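Local coordinates for TgTwinScan_2721 - E2 domain (PDB 2F4Z), which probably acts as a ubiquitin-conjugating (E2) enzyme, carrying ubiquitin as a thioester and passing it on to substrates with the help of E3 ligases, at residues A[36-40]-A[140-145]; A[88-94]-A[187-192]. All blocks are in the same frame, centred on the assembly; numbering follows the deposited sequence.

Contact 1: A[36-40]-A[140-145]; sequences RLLKE and PALTIR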
loop_
_atom_site.group_PDB
_atom_site.type_symbol
_atom_site.label_atom_id
_atom_site.label_comp_id
_atom_site.label_asym_id
_atom_site.label_seq_id
_atom_site.Cartn_x
_atom_site.Cartn_y
_atom_site.Cartn_z
ATOM N N ARG A 36 8.619 -13.844 -0.306
ATOM C CA ARG A 36 8.028 -12.516 -0.093
ATOM C C ARG A 36 8.935 -11.622 0.757
ATOM O O ARG A 36 9.238 -10.483 0.379
ATOM C CB ARG A 36 6.639 -12.572 0.567
ATOM C CG ARG A 36 6.108 -11.125 0.690
ATOM C CD ARG A 36 4.778 -11.047 1.321
ATOM N NE ARG A 36 4.460 -9.688 1.794
ATOM C CZ ARG A 36 3.280 -9.079 1.642
ATOM N NH1 ARG A 36 2.313 -9.645 0.940
ATOM N NH2 ARG A 36 3.046 -7.893 2.206
ATOM N N LEU A 37 9.404 -12.167 1.874
ATOM C CA LEU A 37 10.193 -11.374 2.796
ATOM C C LEU A 37 11.524 -10.931 2.166
ATOM O O LEU A 37 11.905 -9.735 2.256
ATOM C CB LEU A 37 10.361 -12.106 4.143
ATOM C CG LEU A 37 9.192 -12.072 5.135
ATOM C CD1 LEU A 37 9.500 -12.938 6.358
ATOM C CD2 LEU A 37 8.992 -10.618 5.587
ATOM N N LEU A 38 12.167 -11.844 1.425
ATOM C CA LEU A 38 13.397 -11.504 0.646
ATOM C C LEU A 38 13.200 -10.432 -0.444
ATOM O O LEU A 38 14.037 -9.550 -0.630
ATOM C CB LEU A 38 14.049 -12.776 0.062
ATOM C CG LEU A 38 14.786 -13.548 1.164
ATOM C CD1 LEU A 38 15.044 -14.984 0.746
ATOM C CD2 LEU A 38 16.072 -12.806 1.530
ATOM N N LYS A 39 12.077 -10.479 -1.140
ATOM C CA LYS A 39 11.768 -9.496 -2.149
ATOM C C LYS A 39 11.399 -8.157 -1.537
ATOM O O LYS A 39 11.757 -7.125 -2.114
ATOM C CB LYS A 39 10.633 -9.972 -3.034
ATOM C CG LYS A 39 10.142 -8.854 -3.955
ATOM C CD LYS A 39 9.834 -9.303 -5.343
ATOM C CE LYS A 39 9.588 -8.041 -6.204
ATOM N NZ LYS A 39 8.516 -7.128 -5.594
ATOM N N GLU A 40 10.669 -8.156 -0.400
ATOM C CA GLU A 40 10.491 -6.934 0.363
ATOM C C GLU A 40 11.804 -6.277 0.713
ATOM O O GLU A 40 11.989 -5.116 0.445
ATOM C CB GLU A 40 9.638 -7.152 1.635
ATOM C CG GLU A 40 8.196 -7.336 1.285
ATOM C CD GLU A 40 7.267 -7.029 2.455
ATOM O OE1 GLU A 40 7.511 -5.995 3.072
ATOM O OE2 GLU A 40 6.356 -7.831 2.781
ATOM N N PRO A 140 -2.401 -7.705 4.104
ATOM C CA PRO A 140 -1.284 -8.363 3.367
ATOM C C PRO A 140 -0.854 -7.651 2.091
ATOM O O PRO A 140 0.277 -7.894 1.629
ATOM C CB PRO A 140 -1.813 -9.795 3.040
ATOM C CG PRO A 140 -3.220 -9.791 3.374
ATOM C CD PRO A 140 -3.581 -8.582 4.248
ATOM N N ALA A 141 -1.714 -6.804 1.517
ATOM C CA ALA A 141 -1.324 -5.990 0.357
ATOM C C ALA A 141 -0.317 -4.894 0.703
ATOM O O ALA A 141 0.262 -4.293 -0.219
ATOM C CB ALA A 141 -2.543 -5.346 -0.312
ATOM N N LEU A 142 -0.123 -4.602 2.011
ATOM C CA LEU A 142 0.866 -3.578 2.437
ATOM C C LEU A 142 2.232 -4.224 2.657
ATOM O O LEU A 142 2.394 -5.463 2.667
ATOM C CB LEU A 142 0.405 -2.830 3.724
ATOM C CG LEU A 142 -0.904 -1.986 3.535
ATOM C CD1 LEU A 142 -1.578 -1.811 4.870
ATOM C CD2 LEU A 142 -0.681 -0.621 2.841
ATOM N N THR A 143 3.222 -3.407 2.936
ATOM C CA THR A 143 4.560 -3.958 3.089
ATOM C C THR A 143 5.160 -3.376 4.348
ATOM O O THR A 143 4.668 -2.371 4.845
ATOM C CB THR A 143 5.429 -3.561 1.883
ATOM O OG1 THR A 143 5.565 -2.136 1.862
ATOM C CG2 THR A 143 4.747 -4.022 0.576
ATOM N N ILE A 144 6.202 -4.029 4.852
ATOM C CA ILE A 144 7.077 -3.449 5.902
ATOM C C ILE A 144 7.526 -2.004 5.562
ATOM O O ILE A 144 7.513 -1.116 6.422
ATOM C CB ILE A 144 8.266 -4.404 6.170
ATOM C CG1 ILE A 144 7.747 -5.682 6.871
ATOM C CG2 ILE A 144 9.351 -3.747 7.007
ATOM C CD1 ILE A 144 8.562 -6.891 6.606
ATOM N N ARG A 145 7.901 -1.756 4.309
ATOM C CA ARG A 145 8.196 -0.373 3.855
ATOM C C ARG A 145 7.140 0.722 4.054
ATOM O O ARG A 145 7.455 1.834 4.498
ATOM C CB ARG A 145 8.593 -0.354 2.381
ATOM C CG ARG A 145 9.220 1.007 2.019
ATOM C CD ARG A 145 10.024 0.895 0.687
ATOM N NE ARG A 145 10.780 2.128 0.510
ATOM C CZ ARG A 145 10.337 3.205 -0.136
ATOM N NH1 ARG A 145 9.151 3.202 -0.710
ATOM N NH2 ARG A 145 11.105 4.277 -0.230
HETATM O O HOH W 1 8.973 -3.854 2.547
#
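R36 reaches out from helix 33-46 to the loop that leads into helix 144-156, and its guanidinium takes hold of the carbonyl oxygen of P140. From CB the chain runs almost straight: CG stands opposite the backbone N (chi1 -178°), and CG, CD and NE continue in an extended line that carries the charge across to the loop. NE, the first polar atom, turns back to its own helix and forms a salt bridge with E40 OE2 at 2.8 Å, meeting the carboxylate on its anti side. Beyond CZ, NH1 and NH2 both donate to P140 O, each at 2.8 Å from it; the two bonds are bent, but the oxygen lies close to the guanidinium plane. NH2 also comes within 2.6 Å of L142 O.

The other oxygen of E40 serves the loop. OE1 accepts the N-H of I144, the first residue of helix 144-156, on its syn side, with I144 N 3.0 Å from E40 OE1, and a water that donates to OE1 accepts from R145 N. OE1 also lies 3.4 Å from T143 CB. T143 is the N-cap of this helix, so the carboxylate supplements the cap at the helix start. Beside these polar groups, L37 CD2 meets I144 CD1 at 3.9 Å, the two side chains crossing at about a right angle, with W77 of strand 77-82 and Y104 packed against both. The Y104 hydroxyl also hydrogen-bonds to E40 OE2.

Thus a continuous chain of polar contacts ties the N-terminal helix of the E2 fold to the loop. R36 and the Y104 hydroxyl, both bound to OE2, probably help fix the carboxylate of E40; R36 and the positive end of the helix dipole would probably favour its ionised form.

Contact 2: A[88-94]-A[187-192]; sequences PYEGGHF and TETFAK
T187, near the end of the C-terminal helix, turns its two branches to different parts of the 88-94 loop. Its methyl CG2, opposite the backbone N, points at the turn backbone and lies 3.6 Å from G92 CA. OG1 is set beside the backbone N instead (chi1 -62°), which brings it 3.5 Å from Y89 CD1, the two side chains crossing at about a right angle; its hydrogen bond goes to A183 O, one turn back in the helix. T187 OG1 also sits at the edge of the F94 ring, close to the ring plane. F94 also receives A191, whose CB approaches CE2 to 3.4 Å from an oblique direction.

Y89 to G92 form a type II beta turn that leads into strand 93-99 of the antiparallel sheet characteristic of the E2 fold, and here the final helix ends against that turn. A191, the first residue to leave the helix, accepts the N-H of H93 on its carbonyl, with H93 N 2.7 Å from A191 O, in the carbonyl plane on a lone pair. G92 CA lies 3.3 Å from A191 O in a CA-H...O contact, and this bare CA leaves room for the T187 methyl and A191 CB. Along the outer side, the extended K192 chain passes the peptide of G91, with CG 3.6 Å from G91 O.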
loop_
_atom_site.group_PDB
_atom_site.type_symbol
_atom_site.label_atom_id
_atom_site.label_comp_id
_atom_site.label_asym_id
_atom_site.label_seq_id
_atom_site.Cartn_x
_atom_site.Cartn_y
_atom_site.Cartn_z
ATOM N N PRO A 88 11.557 18.467 14.944
ATOM C CA PRO A 88 12.668 18.326 15.856
ATOM C C PRO A 88 13.566 17.094 15.575
ATOM O O PRO A 88 14.703 17.042 16.083
ATOM C CB PRO A 88 12.013 18.200 17.216
ATOM C CG PRO A 88 10.572 18.238 16.992
ATOM C CD PRO A 88 10.251 18.474 15.624
ATOM N N TYR A 89 13.094 16.171 14.727
ATOM C CA TYR A 89 13.800 14.904 14.475
ATOM C C TYR A 89 14.775 15.021 13.327
ATOM O O TYR A 89 15.511 14.095 13.050
ATOM C CB TYR A 89 12.780 13.757 14.246
ATOM C CG TYR A 89 11.763 13.805 15.328
ATOM C CD1 TYR A 89 12.117 13.501 16.640
ATOM C CD2 TYR A 89 10.458 14.235 15.071
ATOM C CE1 TYR A 89 11.182 13.598 17.651
ATOM C CE2 TYR A 89 9.525 14.359 16.081
ATOM C CZ TYR A 89 9.881 14.017 17.353
ATOM O OH TYR A 89 8.946 14.072 18.374
ATOM N N GLU A 90 14.762 16.173 12.651
ATOM C CA GLU A 90 15.599 16.376 11.477
ATOM C C GLU A 90 17.062 16.090 11.762
ATOM O O GLU A 90 17.576 16.491 12.804
ATOM C CB GLU A 90 15.454 17.796 10.966
ATOM C CG GLU A 90 16.335 18.037 9.755
ATOM C CD GLU A 90 16.220 19.433 9.197
ATOM O OE1 GLU A 90 15.077 19.995 9.142
ATOM O OE2 GLU A 90 17.295 19.939 8.774
ATOM N N GLY A 91 17.730 15.382 10.847
ATOM C CA GLY A 91 19.101 14.969 11.060
ATOM C C GLY A 91 19.282 13.733 11.930
ATOM O O GLY A 91 20.387 13.216 12.044
ATOM N N GLY A 92 18.222 13.235 12.547
ATOM C CA GLY A 92 18.327 12.037 13.404
ATOM C C GLY A 92 18.253 10.785 12.533
ATOM O O GLY A 92 17.655 10.812 11.441
ATOM N N HIS A 93 18.807 9.708 13.058
ATOM C CA HIS A 93 18.754 8.382 12.458
ATOM C C HIS A 93 18.199 7.438 13.476
ATOM O O HIS A 93 18.821 7.235 14.467
ATOM C CB HIS A 93 20.190 7.924 12.030
ATOM C CG HIS A 93 20.773 8.806 10.971
ATOM N ND1 HIS A 93 20.231 8.882 9.694
ATOM C CD2 HIS A 93 21.758 9.749 11.027
ATOM C CE1 HIS A 93 20.895 9.794 8.998
ATOM N NE2 HIS A 93 21.829 10.331 9.778
ATOM N N PHE A 94 17.040 6.839 13.198
ATOM C CA PHE A 94 16.282 6.083 14.224
ATOM C C PHE A 94 16.255 4.647 13.807
ATOM O O PHE A 94 15.975 4.352 12.626
ATOM C CB PHE A 94 14.866 6.672 14.401
ATOM C CG PHE A 94 14.883 8.112 14.847
ATOM C CD1 PHE A 94 14.863 9.145 13.905
ATOM C CD2 PHE A 94 15.037 8.429 16.200
ATOM C CE1 PHE A 94 14.910 10.478 14.307
ATOM C CE2 PHE A 94 15.111 9.773 16.599
ATOM C CZ PHE A 94 15.039 10.788 15.635
ATOM N N THR A 187 17.082 14.020 19.851
ATOM C CA THR A 187 17.612 13.708 18.488
ATOM C C THR A 187 19.174 13.867 18.418
ATOM O O THR A 187 19.910 12.960 17.966
ATOM C CB THR A 187 16.863 14.560 17.432
ATOM O OG1 THR A 187 15.460 14.211 17.452
ATOM C CG2 THR A 187 17.391 14.323 16.015
ATOM N N GLU A 188 19.680 14.985 18.938
ATOM C CA GLU A 188 21.105 15.315 18.873
ATOM C C GLU A 188 21.870 14.383 19.758
ATOM O O GLU A 188 22.957 13.982 19.420
ATOM C CB GLU A 188 21.350 16.773 19.288
ATOM C CG GLU A 188 20.766 17.721 18.230
ATOM C CD GLU A 188 20.723 19.232 18.585
ATOM O OE1 GLU A 188 20.380 19.629 19.750
ATOM O OE2 GLU A 188 20.978 20.025 17.627
ATOM N N THR A 189 21.259 13.975 20.854
ATOM C CA THR A 189 21.891 13.153 21.837
ATOM C C THR A 189 21.898 11.651 21.480
ATOM O O THR A 189 22.909 10.995 21.640
ATOM C CB THR A 189 21.198 13.359 23.184
ATOM O OG1 THR A 189 21.344 14.723 23.553
ATOM C CG2 THR A 189 21.799 12.485 24.251
ATOM N N PHE A 190 20.769 11.127 21.017
ATOM C CA PHE A 190 20.572 9.689 20.863
ATOM C C PHE A 190 20.439 9.192 19.446
ATOM O O PHE A 190 20.502 7.980 19.227
ATOM C CB PHE A 190 19.299 9.252 21.586
ATOM C CG PHE A 190 19.291 9.585 22.994
ATOM C CD1 PHE A 190 18.368 10.488 23.478
ATOM C CD2 PHE A 190 20.242 8.996 23.863
ATOM C CE1 PHE A 190 18.357 10.840 24.817
ATOM C CE2 PHE A 190 20.248 9.309 25.207
ATOM C CZ PHE A 190 19.292 10.241 25.704
ATOM N N ALA A 191 20.246 10.079 18.489
ATOM C CA ALA A 191 19.875 9.660 17.143
ATOM C C ALA A 191 20.913 10.147 16.145
ATOM O O ALA A 191 20.663 10.260 14.941
ATOM C CB ALA A 191 18.497 10.205 16.810
ATOM N N LYS A 192 22.083 10.490 16.675
ATOM C CA LYS A 192 23.126 11.248 15.913
ATOM C C LYS A 192 24.502 10.820 16.368
ATOM O O LYS A 192 24.899 9.683 16.072
ATOM C CB LYS A 192 22.991 12.779 16.063
ATOM C CG LYS A 192 21.813 13.417 15.332
ATOM C CD LYS A 192 22.163 14.840 15.014
ATOM C CE LYS A 192 20.952 15.739 14.846
ATOM N NZ LYS A 192 21.395 17.063 14.268
#

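Contacts 1 and 2 lie on opposite sides of the chain's centre, about 27 Å apart between their centres, and do not touch. Both are partly buried, but contact 1 has no exposed residue among those that touch, whereas contact 2 has an exposed rim of E90, H93 and K192. They share no helix or strand: contact 1 brings the first helix to the start of helix 144-156, contact 2 joins the entry of strand 93-99 to the end of the last helix. Charged side chains and a bridging water dominate contact 1, whose loop also packs on the second subunit. Contact 2, away from the other chain, relies on methyl-to-ring packing, glycine backbone and one main-chain hydrogen bond.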